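Local coordinates for uncharacterized protein (Leishmania major, PDB 2B4W) that is of unknown function but belongs to a family related to the beta-fructosidase-like five-bladed propellers, which suggests a carbohydrate-linked role, at residues L138-G143 with G201-I206. Sequence-based numbering, arbitrary orientation.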
loop_
_atom_site.group_PDB
_atom_site.type_symbol
_atom_site.label_atom_id
_atom_site.label_comp_id
_atom_site.label_asym_id
_atom_site.label_seq_id
_atom_site.Cartn_x
_atom_site.Cartn_y
_atom_site.Cartn_z
ATOM N N LEU A 138 -0.266 11.652 -1.285
ATOM C CA LEU A 138 -0.058 12.190 0.039
ATOM C C LEU A 138 -0.055 13.725 0.029
ATOM O O LEU A 138 0.119 14.396 -0.970
ATOM C CB LEU A 138 1.227 11.724 0.701
ATOM C CG LEU A 138 2.650 12.099 0.347
ATOM C CD1 LEU A 138 3.163 13.491 0.598
ATOM C CD2 LEU A 138 3.559 11.228 1.253
ATOM N N GLN A 139 -0.185 14.237 1.252
ATOM C CA GLN A 139 -0.029 15.663 1.504
ATOM C C GLN A 139 1.425 16.012 1.809
ATOM O O GLN A 139 1.999 15.375 2.709
ATOM C CB GLN A 139 -0.911 16.050 2.698
ATOM C CG GLN A 139 -0.867 17.567 2.958
ATOM C CD GLN A 139 -2.288 18.000 3.290
ATOM O OE1 GLN A 139 -2.940 17.259 4.019
ATOM N NE2 GLN A 139 -2.716 19.132 2.755
ATOM N N LEU A 140 1.999 16.950 1.075
ATOM C CA LEU A 140 3.391 17.361 1.163
ATOM C C LEU A 140 3.616 18.374 2.280
ATOM O O LEU A 140 2.666 18.865 2.882
ATOM C CB LEU A 140 3.893 17.974 -0.162
ATOM C CG LEU A 140 3.906 17.012 -1.356
ATOM C CD1 LEU A 140 4.058 17.742 -2.687
ATOM C CD2 LEU A 140 5.022 15.987 -1.203
ATOM N N GLN A 141 4.892 18.665 2.543
ATOM C CA GLN A 141 5.203 19.575 3.655
ATOM C C GLN A 141 4.448 20.886 3.632
ATOM O O GLN A 141 3.906 21.417 4.607
ATOM C CB GLN A 141 6.723 19.823 3.616
ATOM C CG GLN A 141 7.252 20.406 4.914
ATOM C CD GLN A 141 8.740 20.708 4.917
ATOM O OE1 GLN A 141 9.255 21.403 4.040
ATOM N NE2 GLN A 141 9.428 20.182 5.934
ATOM N N ASP A 142 4.384 21.487 2.449
ATOM C CA ASP A 142 3.760 22.794 2.274
ATOM C C ASP A 142 2.254 22.695 2.107
ATOM O O ASP A 142 1.566 23.712 1.958
ATOM C CB ASP A 142 4.379 23.455 1.046
ATOM C CG ASP A 142 3.934 22.903 -0.292
ATOM O OD1 ASP A 142 3.214 21.881 -0.388
ATOM O OD2 ASP A 142 4.348 23.541 -1.300
ATOM N N GLY A 143 1.765 21.458 2.100
ATOM C CA GLY A 143 0.348 21.188 2.076
ATOM C C GLY A 143 -0.223 20.806 0.739
ATOM O O GLY A 143 -1.395 20.415 0.637
ATOM N N GLY A 201 10.953 16.986 4.632
ATOM C CA GLY A 201 10.205 17.528 3.510
ATOM C C GLY A 201 10.196 16.568 2.331
ATOM O O GLY A 201 9.477 16.701 1.348
ATOM N N LYS A 202 11.034 15.563 2.418
ATOM C CA LYS A 202 11.193 14.451 1.523
ATOM C C LYS A 202 10.044 13.456 1.732
ATOM O O LYS A 202 9.272 13.555 2.682
ATOM C CB LYS A 202 12.509 13.682 1.706
ATOM C CG LYS A 202 13.745 14.552 1.545
ATOM C CD LYS A 202 14.953 13.720 1.138
ATOM C CE LYS A 202 16.175 14.590 0.876
ATOM N NZ LYS A 202 16.081 15.937 1.509
ATOM N N VAL A 203 9.959 12.506 0.814
ATOM C CA VAL A 203 8.861 11.541 0.860
ATOM C C VAL A 203 9.364 10.111 1.011
ATOM O O VAL A 203 10.092 9.603 0.171
ATOM C CB VAL A 203 7.991 11.642 -0.406
ATOM C CG1 VAL A 203 6.913 10.563 -0.390
ATOM C CG2 VAL A 203 7.367 13.028 -0.524
ATOM N N GLY A 204 8.947 9.493 2.105
ATOM C CA GLY A 204 9.179 8.099 2.370
ATOM C C GLY A 204 8.148 7.236 1.661
ATOM O O GLY A 204 6.957 7.290 1.965
ATOM N N CYS A 205 8.588 6.420 0.700
ATOM C CA CYS A 205 7.653 5.473 0.110
ATOM C C CYS A 205 7.934 4.027 0.501
ATOM O O CYS A 205 9.078 3.536 0.561
ATOM C CB CYS A 205 7.633 5.564 -1.418
ATOM S SG CYS A 205 7.512 7.234 -2.079
ATOM N N ILE A 206 6.806 3.335 0.746
ATOM C CA ILE A 206 6.780 1.893 0.919
ATOM C C ILE A 206 6.110 1.290 -0.297
ATOM O O ILE A 206 4.996 1.682 -0.638
ATOM C CB ILE A 206 6.039 1.497 2.205
ATOM C CG1 ILE A 206 6.686 2.085 3.464
ATOM C CG2 ILE A 206 5.873 -0.010 2.333
ATOM C CD1 ILE A 206 8.104 1.577 3.657
HETATM O O HOH W 1 7.226 17.814 1.170
#
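The side-chain amide of Gln141 turns one face to Gly201, whose CA stands almost straight above the amide carbon, 3.8 Å from Gln141 CD. Gln141 NE2 comes 3.7 Å from the same Gly201 CA, while Gly201 N also lies above that face, and the touch is a van der Waals one, with no hydrogen bond between these groups. CG of Gln141 is anti to the backbone N (chi1 -163°) and the chain runs on extended, which brings the amide over Gly201; the side chain also rests on Leu197. In the second flat group, the amide of Gln139, NE2 donates to Gly143 O at 2.8 Å, with the acceptor near the amide plane, while OE1 accepts from Asn90 N in the turn between strands 84-89 and 92-100, which belong to a third sheet. With the backbone bond from Gly143 N to Leu140 O, this braces the type I turn 140-143 from which Gln141 projects. Deeper in, Val203 divides its two methyls between two leucines. Val203 CG1 meets Leu138 CD2 at 3.8 Å, the side chains passing one another head to tail, and Val203 CG2 meets Leu140 CD2 at 3.8 Å with the chains nearly perpendicular. Ala195 and Phe148 add to this apolar cluster. One water joins the backbones, accepting from Gln141 N at 2.8 Å and donating to Gly201 O over a short 2.5 Å. Edge strand 136-139 and inner strand 203-211 belong to different antiparallel sheets, consistent with neighbouring propeller blades. These meet through apolar methyl packing inside and, toward the surface, a water bridge and an amide laid on glycine, without direct polar pairing between the segments.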